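Local coordinates for ChrR-like cupin domain-containing protein (Ralstonia eutropha, PDB 3CJX) that is of unknown function but adopts a cupin-like fold, a beta-barrel scaffold that in many relatives holds a metal ion, at residues K22-H27 against K139-R144; P34-P39 against L43-A48; S71-Y76 against R104-Q109; L90-P93 against I97-F100; N120-Q125 against G131-G136. One frame throughout, in Å; residues are numbered along the deposited sequence. Where two conformers were deposited one is given.

Contact 1 (K22-H27 against K139-R144); sequences KALGGH and KNWVDR
This is a surface packing contact in which W141 of helix 135-148 lays its indole against the loop K22-H27, just ahead of strand 30-38. CG of W141 stands anti to its own backbone N (chi1 179°), and the ring reaches from the helix to the loop. W141 was modelled in two conformers, and the details hold for one of them. Loop backbone covers one face of the indole. CA of L24 sits 3.5 Å from the centroid of the six-membered ring, 17° off the normal. On the same face, CA of G25 is 4.0 Å from the centroid of the five-membered ring. Both are CH-pi contacts. G25 N is 3.2 Å from W141 NE1, but both are donors and no hydrogen bond forms. K22 O meets the ring at its edge, in the ring plane, 3.1 Å from CZ2 of W141. The same carbonyl accepts a hydrogen bond from Q149, just past the helix end. The loop curls on itself, with H27 N bonded to L24 O at 2.9 Å. The result is CH-pi packing of a helix tryptophan on a backbone turn, which joins the C-terminal helix to the flank of the cupin beta-barrel.

Contact 2 (P34-P39 against L43-A48); sequences PLFMDP and LMVMRA
The beta hairpin of strands 30-38 and 43-50 carries a classic beta bulge where L35 and F36 both face V45. V45 O takes two N-H groups. F36 N gives it a nearly straight bond of 3.1 Å (170°), in the carbonyl plane and on a lone pair. L35 N adds a weak, bent one at 3.2 Å. Beyond the bulge the pairing is regular antiparallel. D38 N bonds to L43 O at 2.8 Å, and L43 N returns a bond to D38 O at 3.0 Å. On one face of the hairpin lie three selenomethionines. The chain of M37 bends at chi2 and chi3, which brings its CE between two neighbours, 3.5 Å from M44 SE and 3.5 Å from M46 SE. SE of M46 also packs on P34, 4.0 Å from its CB. On the other face CB of F36 meets CB of V45 at 3.9 Å. At the bulge CD1 of L35 lies against CG of R47, whose guanidinium forms a salt bridge with E111. The selenomethionine face is covered by helix 135-148, with I138 on M37 and M44. Strand 110-117 flanks the hairpin on the L43-A48 edge and the short strand 156-157 on the P34-P39 edge.

Contact 3 (S71-Y76 against R104-Q109); sequences SGCWYY and RDNEGQ
S71 closes strand 65-71 and leads into G72, whose CA lies 3.9 Å from Q109 O. G72 has phi 93° and psi -148°, a backbone shape natural to glycine. Here the chain leaves one sheet for the other. The side chain of Q109 leads away from G72, and its amide N bonds to S49. C73 makes the one hydrogen bond across the contact. Its carbonyl O accepts ND2 of N106 at 2.9 Å, with an N-H...O angle of 153°. The acceptor lies close to the amide plane of N106, while the donor is tilted moderately from the carbonyl plane of C73. CG of N106 is anti to its own carbonyl carbon, beside the backbone N, which points the amide at the strand. The other end of that amide, OD1, rests 3.7 Å from CB of C73. T110 OG1 is a second donor to C73 O, so two side-chain groups grip this carbonyl. Two connections between sheets are thus tied together: the step at G72 and the loop from strand 97-101 to strand 110-117. Such crossings at the barrel's end belong to the jelly-roll topology of cupins.

Contact 4 (L90-P93 against I97-F100); sequences LYEP and IHQF
H98 and E92 make this contact almost alone, through a single hydrogen bond between their side chains. Just ahead of H98, the side chain of I97 points away from E92 and packs on L58. That of H98 points toward E92. Its CG is anti to the carbonyl carbon, beside the backbone N, and the imidazole extends toward strand 88-92. E92 comes from the opposite direction, its chain extended beyond CG. ND1 of H98 donates to OE2 of E92 at 2.6 Å, with a nearly straight N-H...O angle of 175°. OE2 lies in the plane of the imidazole, at its edge. The carboxylate is less well aligned: OE2 is met on its anti side, 21° out of plane, and the two flat groups are turned by 30°. By sequence, P93 to H98 fits the P-x-G-x-x-H core of the second cupin motif. In metal-binding cupins the histidine at this place is commonly a metal ligand. No metal is part of the contact here, but a bound glycerol lies about 4 Å from the side chain of E92. S96 OG makes a further, weak hydrogen bond to OE2 of E92. The H98 ring stacks on Y76, which helps to fix its rotation. At Q99 the side chain points away from E92, as at I97.

Contact 5 (N120-Q125 against G131-G136); sequences NVNFTQ and GLSDAG
N122 reaches across the hairpin of strands 120-123 and 129-133 to G131 and S133. Its CB lies 3.3 Å from G131 O. CG is anti to the carbonyl carbon of N122, beside the backbone N (chi1 -58°), and stays near the same oxygen, 3.6 Å from G131 O. The amide then divides its two ends. ND2 gives a weak hydrogen bond to OG of S133, at 3.3 Å. OD1 turns to another strand and accepts a hydrogen bond from ND1 of H59. That bond probably steadies the H59 imidazole. H59 fits the first histidine of the His-X-His pair of the first cupin sequence motif, commonly metal-binding in relatives. N122 would be a second-shell residue if H59 binds a metal. The hairpin is the edge of the second sheet of the barrel, and its pairing is antiparallel. N122 N bonds to G131 O at 2.7 Å, with the donor nearly in line with the carbonyl. S133 N bonds to N120 O at 2.7 Å, in the carbonyl plane. The return bond, from N120 N to S133 O, is 3.1 Å long, and its donor stands well above the carbonyl plane. OG of S133 also donates a weak bond to L132 O. On the face away from N122 and S133, V121 and L132 lie side by side and point the same way, so that CG2 of V121 packs on CD2 of L132. After S133 the strand gives way to helix 135-148. D134 is its N-cap, and its OD1 accepts the backbone N of V137.

Contacts 3 and 4 are joined directly: Y76 OH lies 2.7 Å from E92 OE1, a probable but weak hydrogen bond. Contacts 4 and 5 have centres 14 Å and nearest atoms about 4 Å apart. H59 connects them, by a backbone hydrogen bond with H98 and a side-chain bond with N122. A glycerol, probably from the crystallisation liquor, lies about 4 Å from the side chain of E92, and one equally near that of N120; such molecules often mark pockets. Contact 1 lies across the chain's centre from contact 4, centres about 22 Å apart. Contact 2 touches contact 1 (V142 CG1 to P34 CG, 3.8 Å) and contact 5 (A135 CB to P39 CA, 3.5 Å) through helix 135-148.

Contact 1 (K22-H27 against K139-R144)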
# COMPACT_ATOMS: atom_id res chain seq x y z
N LYS A 22 -9.36 -6.40 5.15
CA LYS A 22 -8.92 -7.65 4.55
C LYS A 22 -9.11 -7.77 3.04
O LYS A 22 -10.05 -7.23 2.47
CB LYS A 22 -9.58 -8.83 5.27
CG LYS A 22 -9.39 -8.74 6.80
CD LYS A 22 -9.14 -10.08 7.43
CE LYS A 22 -8.53 -10.03 8.86
NZ LYS A 22 -8.61 -8.74 9.63
N ALA A 23 -8.15 -8.44 2.40
CA ALA A 23 -8.20 -8.74 0.98
C ALA A 23 -8.40 -7.56 0.05
O ALA A 23 -9.40 -7.50 -0.65
CB ALA A 23 -9.31 -9.77 0.73
N LEU A 24 -7.44 -6.63 0.04
CA LEU A 24 -7.50 -5.46 -0.85
C LEU A 24 -7.84 -5.84 -2.29
O LEU A 24 -7.23 -6.75 -2.86
CB LEU A 24 -6.15 -4.73 -0.86
CG LEU A 24 -6.04 -3.44 -1.71
CD1 LEU A 24 -7.02 -2.40 -1.17
CD2 LEU A 24 -4.59 -2.90 -1.69
N GLY A 25 -8.80 -5.11 -2.86
CA GLY A 25 -9.31 -5.39 -4.22
C GLY A 25 -9.70 -6.84 -4.43
O GLY A 25 -9.57 -7.36 -5.54
N GLY A 26 -10.15 -7.51 -3.37
CA GLY A 26 -10.52 -8.93 -3.44
C GLY A 26 -9.35 -9.89 -3.55
O GLY A 26 -9.56 -11.04 -3.94
N HIS A 27 -8.14 -9.44 -3.22
CA HIS A 27 -6.94 -10.28 -3.27
C HIS A 27 -6.57 -10.80 -1.90
O HIS A 27 -5.98 -10.09 -1.08
CB HIS A 27 -5.76 -9.53 -3.87
CG HIS A 27 -5.97 -9.12 -5.29
ND1 HIS A 27 -5.56 -7.90 -5.80
CD2 HIS A 27 -6.59 -9.76 -6.31
CE1 HIS A 27 -5.89 -7.83 -7.08
NE2 HIS A 27 -6.53 -8.94 -7.41
N LYS A 139 -8.64 4.21 -2.57
CA LYS A 139 -9.55 4.85 -1.62
C LYS A 139 -10.97 4.31 -1.76
O LYS A 139 -11.63 4.05 -0.76
CB LYS A 139 -9.55 6.37 -1.76
CG LYS A 139 -10.27 7.11 -0.61
CD LYS A 139 -10.10 8.63 -0.73
CE LYS A 139 -10.73 9.39 0.42
NZ LYS A 139 -12.21 9.16 0.57
N ASN A 140 -11.44 4.15 -2.99
CA ASN A 140 -12.78 3.58 -3.21
C ASN A 140 -12.90 2.19 -2.59
O ASN A 140 -13.90 1.92 -1.90
CB ASN A 140 -13.18 3.55 -4.69
CG ASN A 140 -13.38 4.95 -5.27
OD1 ASN A 140 -13.00 5.96 -4.66
ND2 ASN A 140 -13.97 5.02 -6.45
N TRP A 141 -11.92 1.31 -2.80
CA TRP A 141 -12.00 -0.01 -2.17
C TRP A 141 -11.95 0.14 -0.66
O TRP A 141 -12.71 -0.54 0.05
CB TRP A 141 -10.89 -0.95 -2.62
CG TRP A 141 -11.00 -2.28 -1.93
CD1 TRP A 141 -11.73 -3.35 -2.32
CD2 TRP A 141 -10.40 -2.64 -0.68
NE1 TRP A 141 -11.61 -4.37 -1.42
CE2 TRP A 141 -10.81 -3.95 -0.40
CE3 TRP A 141 -9.56 -1.98 0.21
CZ2 TRP A 141 -10.39 -4.62 0.74
CZ3 TRP A 141 -9.14 -2.64 1.33
CH2 TRP A 141 -9.55 -3.95 1.59
N VAL A 142 -11.08 1.02 -0.16
CA VAL A 142 -10.97 1.24 1.29
C VAL A 142 -12.32 1.63 1.90
O VAL A 142 -12.80 0.99 2.84
CB VAL A 142 -9.93 2.34 1.66
CG1 VAL A 142 -10.14 2.83 3.11
CG2 VAL A 142 -8.48 1.86 1.39
N ASP A 143 -12.95 2.66 1.34
CA ASP A 143 -14.22 3.16 1.87
C ASP A 143 -15.30 2.09 1.77
O ASP A 143 -16.16 2.01 2.65
CB ASP A 143 -14.65 4.44 1.15
CG ASP A 143 -13.76 5.63 1.49
OD1 ASP A 143 -13.22 5.68 2.63
OD2 ASP A 143 -13.62 6.54 0.62
N ARG A 144 -15.26 1.28 0.72
CA ARG A 144 -16.20 0.17 0.56
C ARG A 144 -15.87 -0.93 1.56
O ARG A 144 -16.78 -1.55 2.12
CB ARG A 144 -16.17 -0.39 -0.89
CG ARG A 144 -16.55 -1.92 -1.07
CD ARG A 144 -16.76 -2.35 -2.56
NE ARG A 144 -15.85 -1.65 -3.48
CZ ARG A 144 -16.13 -0.53 -4.16
NH1 ARG A 144 -17.33 0.06 -4.09
NH2 ARG A 144 -15.20 0.02 -4.95

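Contact 2 (P34-P39 against L43-A48)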
# COMPACT_ATOMS: atom_id res chain seq x y z
N PRO A 34 -5.16 1.86 6.00
CA PRO A 34 -4.81 3.13 5.40
C PRO A 34 -4.43 4.15 6.45
O PRO A 34 -4.94 4.11 7.56
CB PRO A 34 -6.12 3.55 4.71
CG PRO A 34 -7.17 2.93 5.52
CD PRO A 34 -6.62 1.63 6.00
N LEU A 35 -3.50 5.03 6.10
CA LEU A 35 -3.03 6.09 6.98
C LEU A 35 -3.31 7.47 6.35
O LEU A 35 -4.08 8.26 6.90
CB LEU A 35 -1.53 5.90 7.30
CG LEU A 35 -1.21 4.49 7.80
CD1 LEU A 35 0.28 4.26 7.97
CD2 LEU A 35 -1.98 4.24 9.10
N PHE A 36 -2.72 7.71 5.18
CA PHE A 36 -2.86 8.98 4.47
C PHE A 36 -3.15 8.75 2.99
O PHE A 36 -2.43 8.02 2.34
CB PHE A 36 -1.58 9.81 4.62
CG PHE A 36 -1.67 11.17 4.02
CD1 PHE A 36 -2.15 12.23 4.77
CD2 PHE A 36 -1.29 11.40 2.71
CE1 PHE A 36 -2.24 13.49 4.22
CE2 PHE A 36 -1.39 12.65 2.16
CZ PHE A 36 -1.86 13.69 2.91
N MSE A 37 -4.19 9.40 2.46
CA MSE A 37 -4.57 9.25 1.04
C MSE A 37 -4.89 10.58 0.37
O MSE A 37 -5.82 11.27 0.76
CB MSE A 37 -5.76 8.34 0.91
CG MSE A 37 -5.61 7.13 1.75
SE MSE A 37 -6.42 5.62 0.97
CE MSE A 37 -4.96 5.22 -0.26
N ASP A 38 -4.10 10.91 -0.64
CA ASP A 38 -4.24 12.16 -1.39
C ASP A 38 -4.33 11.81 -2.86
O ASP A 38 -3.32 11.78 -3.55
CB ASP A 38 -3.02 13.06 -1.13
CG ASP A 38 -3.11 14.41 -1.83
OD1 ASP A 38 -3.91 14.55 -2.79
OD2 ASP A 38 -2.36 15.34 -1.43
N PRO A 39 -5.55 11.53 -3.35
CA PRO A 39 -5.74 11.19 -4.77
C PRO A 39 -5.37 12.29 -5.75
O PRO A 39 -5.07 12.01 -6.91
CB PRO A 39 -7.24 10.92 -4.87
CG PRO A 39 -7.71 10.73 -3.49
CD PRO A 39 -6.82 11.52 -2.62
N LEU A 43 -0.68 10.37 -3.79
CA LEU A 43 0.16 9.95 -2.68
C LEU A 43 -0.62 9.11 -1.67
O LEU A 43 -1.74 9.47 -1.30
CB LEU A 43 0.76 11.18 -2.00
CG LEU A 43 1.67 10.92 -0.81
CD1 LEU A 43 2.89 10.05 -1.20
CD2 LEU A 43 2.10 12.26 -0.27
N MSE A 44 -0.05 7.98 -1.25
CA MSE A 44 -0.68 7.17 -0.21
C MSE A 44 0.37 6.68 0.74
O MSE A 44 1.41 6.20 0.30
CB MSE A 44 -1.36 5.91 -0.72
CG MSE A 44 -1.73 5.87 -2.13
SE MSE A 44 -2.57 4.15 -2.51
CE MSE A 44 -1.22 3.44 -3.71
N VAL A 45 0.09 6.77 2.04
CA VAL A 45 0.96 6.23 3.05
C VAL A 45 0.13 5.14 3.71
O VAL A 45 -0.92 5.42 4.27
CB VAL A 45 1.40 7.31 4.04
CG1 VAL A 45 2.38 6.72 5.08
CG2 VAL A 45 2.03 8.47 3.30
N MSE A 46 0.58 3.88 3.61
CA MSE A 46 -0.18 2.75 4.13
C MSE A 46 0.66 1.75 4.91
O MSE A 46 1.87 1.69 4.77
CB MSE A 46 -0.73 1.92 2.96
CG MSE A 46 -1.30 2.65 1.76
SE MSE A 46 -3.06 3.38 2.07
CE MSE A 46 -2.73 5.17 2.61
N ARG A 47 -0.02 0.95 5.71
CA ARG A 47 0.57 -0.19 6.39
C ARG A 47 -0.04 -1.38 5.69
O ARG A 47 -1.26 -1.42 5.52
CB ARG A 47 0.16 -0.23 7.85
CG ARG A 47 1.05 0.52 8.77
CD ARG A 47 2.23 -0.27 9.33
NE ARG A 47 1.87 -1.37 10.22
CZ ARG A 47 1.90 -2.67 9.92
NH1 ARG A 47 2.27 -3.11 8.72
NH2 ARG A 47 1.56 -3.57 10.84
N ALA A 48 0.80 -2.33 5.24
CA ALA A 48 0.31 -3.56 4.61
C ALA A 48 0.74 -4.77 5.45
O ALA A 48 1.77 -4.73 6.11
CB ALA A 48 0.83 -3.69 3.18

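Contact 3 (S71-Y76 against R104-Q109)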
# COMPACT_ATOMS: atom_id res chain seq x y z
N SER A 71 8.60 -6.41 9.73
CA SER A 71 8.87 -7.80 9.99
C SER A 71 8.51 -8.66 8.81
O SER A 71 7.85 -8.22 7.86
CB SER A 71 8.14 -8.26 11.26
OG SER A 71 6.77 -7.95 11.20
N GLY A 72 8.98 -9.89 8.87
CA GLY A 72 8.74 -10.89 7.85
C GLY A 72 9.82 -10.93 6.81
O GLY A 72 10.99 -10.67 7.10
N CYS A 73 9.42 -11.27 5.59
CA CYS A 73 10.33 -11.34 4.47
C CYS A 73 9.60 -11.21 3.13
O CYS A 73 8.49 -11.74 2.94
CB CYS A 73 11.09 -12.66 4.50
SG CYS A 73 12.10 -12.92 3.01
N TRP A 74 10.23 -10.49 2.21
CA TRP A 74 9.72 -10.38 0.85
C TRP A 74 10.84 -10.03 -0.10
O TRP A 74 11.89 -9.53 0.32
CB TRP A 74 8.60 -9.36 0.76
CG TRP A 74 9.01 -7.92 0.91
CD1 TRP A 74 8.99 -7.18 2.05
CD2 TRP A 74 9.44 -7.03 -0.13
NE1 TRP A 74 9.40 -5.90 1.79
CE2 TRP A 74 9.68 -5.79 0.46
CE3 TRP A 74 9.65 -7.18 -1.51
CZ2 TRP A 74 10.11 -4.68 -0.27
CZ3 TRP A 74 10.09 -6.08 -2.24
CH2 TRP A 74 10.32 -4.85 -1.62
N TYR A 75 10.63 -10.31 -1.38
CA TYR A 75 11.63 -10.04 -2.40
C TYR A 75 11.00 -9.82 -3.76
O TYR A 75 9.87 -10.24 -4.02
CB TYR A 75 12.61 -11.20 -2.49
CG TYR A 75 11.98 -12.47 -3.02
CD1 TYR A 75 11.29 -13.33 -2.17
CD2 TYR A 75 12.05 -12.80 -4.38
CE1 TYR A 75 10.69 -14.48 -2.64
CE2 TYR A 75 11.44 -13.94 -4.86
CZ TYR A 75 10.76 -14.78 -3.98
OH TYR A 75 10.16 -15.93 -4.42
N TYR A 76 11.75 -9.16 -4.63
CA TYR A 76 11.29 -8.91 -5.97
C TYR A 76 11.84 -10.05 -6.81
O TYR A 76 13.00 -10.41 -6.70
CB TYR A 76 11.75 -7.54 -6.51
CG TYR A 76 11.04 -6.31 -5.98
CD1 TYR A 76 9.64 -6.25 -5.90
CD2 TYR A 76 11.74 -5.14 -5.69
CE1 TYR A 76 8.98 -5.10 -5.46
CE2 TYR A 76 11.09 -3.97 -5.28
CZ TYR A 76 9.71 -3.97 -5.16
OH TYR A 76 9.07 -2.84 -4.70
N ARG A 104 6.88 -18.73 0.36
CA ARG A 104 5.97 -19.68 1.00
C ARG A 104 6.47 -20.09 2.39
O ARG A 104 5.67 -20.44 3.26
CB ARG A 104 5.81 -20.96 0.18
CG ARG A 104 4.66 -21.81 0.69
CD ARG A 104 4.30 -22.98 -0.21
NE ARG A 104 5.32 -24.03 -0.28
CZ ARG A 104 5.20 -25.14 -1.01
NH1 ARG A 104 4.11 -25.36 -1.74
NH2 ARG A 104 6.19 -26.02 -1.01
N ASP A 105 7.78 -20.01 2.60
CA ASP A 105 8.37 -20.46 3.84
C ASP A 105 8.32 -19.47 4.98
O ASP A 105 8.86 -19.75 6.04
CB ASP A 105 9.83 -20.85 3.63
CG ASP A 105 10.09 -21.37 2.24
OD1 ASP A 105 9.82 -22.57 1.97
OD2 ASP A 105 10.60 -20.56 1.42
N ASN A 106 7.71 -18.30 4.78
CA ASN A 106 7.58 -17.36 5.89
C ASN A 106 6.70 -18.01 6.95
O ASN A 106 5.68 -18.61 6.60
CB ASN A 106 6.91 -16.05 5.45
CG ASN A 106 7.77 -15.21 4.52
OD1 ASN A 106 8.88 -15.60 4.17
ND2 ASN A 106 7.26 -14.07 4.12
N GLU A 107 7.07 -17.93 8.23
CA GLU A 107 6.24 -18.52 9.26
C GLU A 107 5.02 -17.63 9.56
O GLU A 107 4.00 -18.13 10.01
CB GLU A 107 7.05 -18.81 10.53
CG GLU A 107 6.43 -19.88 11.47
CD GLU A 107 6.45 -21.29 10.90
OE1 GLU A 107 6.83 -21.49 9.73
OE2 GLU A 107 6.08 -22.22 11.65
N GLY A 108 5.12 -16.34 9.26
CA GLY A 108 4.00 -15.46 9.49
C GLY A 108 3.82 -14.32 8.51
O GLY A 108 4.22 -14.40 7.34
N GLN A 109 3.21 -13.26 9.00
CA GLN A 109 2.89 -12.13 8.18
C GLN A 109 4.12 -11.30 7.96
O GLN A 109 5.01 -11.26 8.81
CB GLN A 109 1.84 -11.25 8.85
CG GLN A 109 0.49 -11.92 9.05
CD GLN A 109 -0.20 -12.19 7.76
OE1 GLN A 109 -0.37 -13.34 7.36
NE2 GLN A 109 -0.56 -11.13 7.05

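Contact 4 (L90-P93 against I97-F100)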
# COMPACT_ATOMS: atom_id res chain seq x y z
N LEU A 90 13.81 0.31 1.42
CA LEU A 90 13.97 0.28 -0.03
C LEU A 90 13.43 1.56 -0.65
O LEU A 90 12.33 1.98 -0.35
CB LEU A 90 13.15 -0.87 -0.62
CG LEU A 90 13.07 -0.90 -2.14
CD1 LEU A 90 14.42 -1.32 -2.69
CD2 LEU A 90 11.96 -1.83 -2.59
N TYR A 91 14.22 2.15 -1.53
CA TYR A 91 13.78 3.28 -2.34
C TYR A 91 13.65 2.72 -3.74
O TYR A 91 14.58 2.10 -4.25
CB TYR A 91 14.80 4.41 -2.36
CG TYR A 91 14.56 5.41 -3.47
CD1 TYR A 91 13.72 6.50 -3.28
CD2 TYR A 91 15.19 5.27 -4.69
CE1 TYR A 91 13.51 7.43 -4.30
CE2 TYR A 91 14.98 6.18 -5.72
CZ TYR A 91 14.14 7.27 -5.52
OH TYR A 91 13.96 8.17 -6.57
N GLU A 92 12.49 2.92 -4.36
CA GLU A 92 12.26 2.45 -5.72
C GLU A 92 11.90 3.71 -6.54
O GLU A 92 10.97 4.43 -6.18
CB GLU A 92 11.09 1.48 -5.70
CG GLU A 92 11.28 0.22 -6.52
CD GLU A 92 9.96 -0.57 -6.64
OE1 GLU A 92 9.08 -0.38 -5.75
OE2 GLU A 92 9.80 -1.37 -7.60
N PRO A 93 12.65 4.01 -7.60
CA PRO A 93 12.27 5.22 -8.31
C PRO A 93 11.10 5.02 -9.26
O PRO A 93 10.66 3.90 -9.50
CB PRO A 93 13.53 5.55 -9.12
CG PRO A 93 14.15 4.24 -9.38
CD PRO A 93 13.83 3.36 -8.20
N ILE A 97 9.75 -1.31 -12.62
CA ILE A 97 8.74 -2.34 -12.68
C ILE A 97 9.32 -3.59 -12.03
O ILE A 97 10.33 -4.10 -12.46
CB ILE A 97 8.27 -2.60 -14.14
CG1 ILE A 97 7.23 -3.72 -14.20
CG2 ILE A 97 9.47 -2.89 -15.04
CD1 ILE A 97 6.59 -3.88 -15.57
N HIS A 98 8.70 -4.05 -10.95
CA HIS A 98 9.14 -5.27 -10.26
C HIS A 98 7.93 -6.04 -9.80
O HIS A 98 6.81 -5.55 -9.88
CB HIS A 98 10.04 -4.94 -9.06
CG HIS A 98 11.25 -4.14 -9.41
ND1 HIS A 98 11.41 -2.83 -9.02
CD2 HIS A 98 12.33 -4.45 -10.17
CE1 HIS A 98 12.56 -2.37 -9.49
NE2 HIS A 98 13.13 -3.33 -10.20
N GLN A 99 8.17 -7.25 -9.30
CA GLN A 99 7.13 -8.16 -8.83
C GLN A 99 7.35 -8.63 -7.39
O GLN A 99 8.30 -9.36 -7.11
CB GLN A 99 7.06 -9.37 -9.76
CG GLN A 99 6.07 -10.41 -9.30
CD GLN A 99 5.87 -11.50 -10.29
OE1 GLN A 99 6.82 -12.09 -10.82
NE2 GLN A 99 4.60 -11.81 -10.54
N PHE A 100 6.43 -8.24 -6.52
CA PHE A 100 6.46 -8.53 -5.09
C PHE A 100 6.16 -10.01 -4.84
O PHE A 100 5.25 -10.58 -5.43
CB PHE A 100 5.41 -7.64 -4.39
CG PHE A 100 5.41 -7.71 -2.89
CD1 PHE A 100 4.61 -8.64 -2.22
CD2 PHE A 100 6.16 -6.82 -2.14
CE1 PHE A 100 4.60 -8.70 -0.84
CE2 PHE A 100 6.16 -6.87 -0.76
CZ PHE A 100 5.38 -7.79 -0.10

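Contact 5 (N120-Q125 against G131-G136)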
# COMPACT_ATOMS: atom_id res chain seq x y z
N ASN A 120 -0.02 3.10 -9.96
CA ASN A 120 0.52 1.79 -10.26
C ASN A 120 -0.19 1.27 -11.49
O ASN A 120 -1.41 1.30 -11.60
CB ASN A 120 0.45 0.83 -9.06
CG ASN A 120 1.56 1.08 -8.04
OD1 ASN A 120 2.33 2.04 -8.16
ND2 ASN A 120 1.67 0.21 -7.04
N VAL A 121 0.61 0.87 -12.48
CA VAL A 121 0.05 0.33 -13.71
C VAL A 121 0.45 -1.13 -13.62
O VAL A 121 1.62 -1.45 -13.48
CB VAL A 121 0.59 1.01 -15.00
CG1 VAL A 121 -0.16 0.49 -16.22
CG2 VAL A 121 0.45 2.50 -14.89
N ASN A 122 -0.56 -2.00 -13.71
CA ASN A 122 -0.38 -3.45 -13.50
C ASN A 122 -0.27 -4.25 -14.79
O ASN A 122 -1.11 -4.10 -15.69
CB ASN A 122 -1.54 -3.97 -12.65
CG ASN A 122 -1.63 -3.25 -11.30
OD1 ASN A 122 -0.63 -3.04 -10.62
ND2 ASN A 122 -2.84 -2.86 -10.91
N PHE A 123 0.75 -5.09 -14.86
CA PHE A 123 0.98 -5.95 -16.01
C PHE A 123 1.26 -7.39 -15.57
O PHE A 123 1.54 -7.63 -14.40
CB PHE A 123 2.18 -5.48 -16.82
CG PHE A 123 2.05 -4.10 -17.41
CD1 PHE A 123 1.54 -3.91 -18.66
CD2 PHE A 123 2.52 -3.01 -16.72
CE1 PHE A 123 1.46 -2.65 -19.21
CE2 PHE A 123 2.44 -1.75 -17.26
CZ PHE A 123 1.90 -1.57 -18.52
N THR A 124 1.13 -8.32 -16.51
CA THR A 124 1.50 -9.73 -16.33
C THR A 124 2.99 -9.79 -16.67
O THR A 124 3.53 -8.84 -17.24
CB THR A 124 0.75 -10.65 -17.30
OG1 THR A 124 0.88 -10.13 -18.63
CG2 THR A 124 -0.72 -10.70 -16.97
N GLN A 125 3.65 -10.91 -16.36
CA GLN A 125 5.10 -11.01 -16.63
C GLN A 125 5.38 -10.82 -18.14
O GLN A 125 6.41 -10.27 -18.51
CB GLN A 125 5.70 -12.33 -16.09
CG GLN A 125 7.22 -12.30 -15.79
N GLY A 131 -4.55 -3.52 -15.30
CA GLY A 131 -5.29 -2.39 -14.75
C GLY A 131 -4.41 -1.34 -14.08
O GLY A 131 -3.19 -1.47 -14.01
N LEU A 132 -5.06 -0.28 -13.60
CA LEU A 132 -4.40 0.83 -12.92
C LEU A 132 -4.81 0.81 -11.48
O LEU A 132 -5.91 0.41 -11.17
CB LEU A 132 -4.87 2.18 -13.51
CG LEU A 132 -4.13 2.70 -14.74
CD1 LEU A 132 -4.82 3.94 -15.30
CD2 LEU A 132 -2.70 3.00 -14.36
N SER A 133 -3.93 1.25 -10.60
CA SER A 133 -4.30 1.42 -9.20
C SER A 133 -3.76 2.76 -8.68
O SER A 133 -2.62 2.81 -8.22
CB SER A 133 -3.79 0.26 -8.33
OG SER A 133 -4.39 -0.98 -8.66
N ASP A 134 -4.53 3.84 -8.78
CA ASP A 134 -4.11 5.14 -8.20
C ASP A 134 -4.75 5.31 -6.82
O ASP A 134 -5.58 4.49 -6.40
CB ASP A 134 -4.45 6.33 -9.11
CG ASP A 134 -5.93 6.45 -9.40
OD1 ASP A 134 -6.71 5.58 -8.95
OD2 ASP A 134 -6.31 7.41 -10.11
N ALA A 135 -4.34 6.38 -6.12
CA ALA A 135 -4.85 6.70 -4.79
C ALA A 135 -6.39 6.70 -4.77
O ALA A 135 -7.03 6.20 -3.83
CB ALA A 135 -4.31 8.04 -4.34
N GLY A 136 -6.98 7.23 -5.82
CA GLY A 136 -8.43 7.27 -5.91
C GLY A 136 -9.05 5.88 -5.92
O GLY A 136 -10.01 5.64 -5.20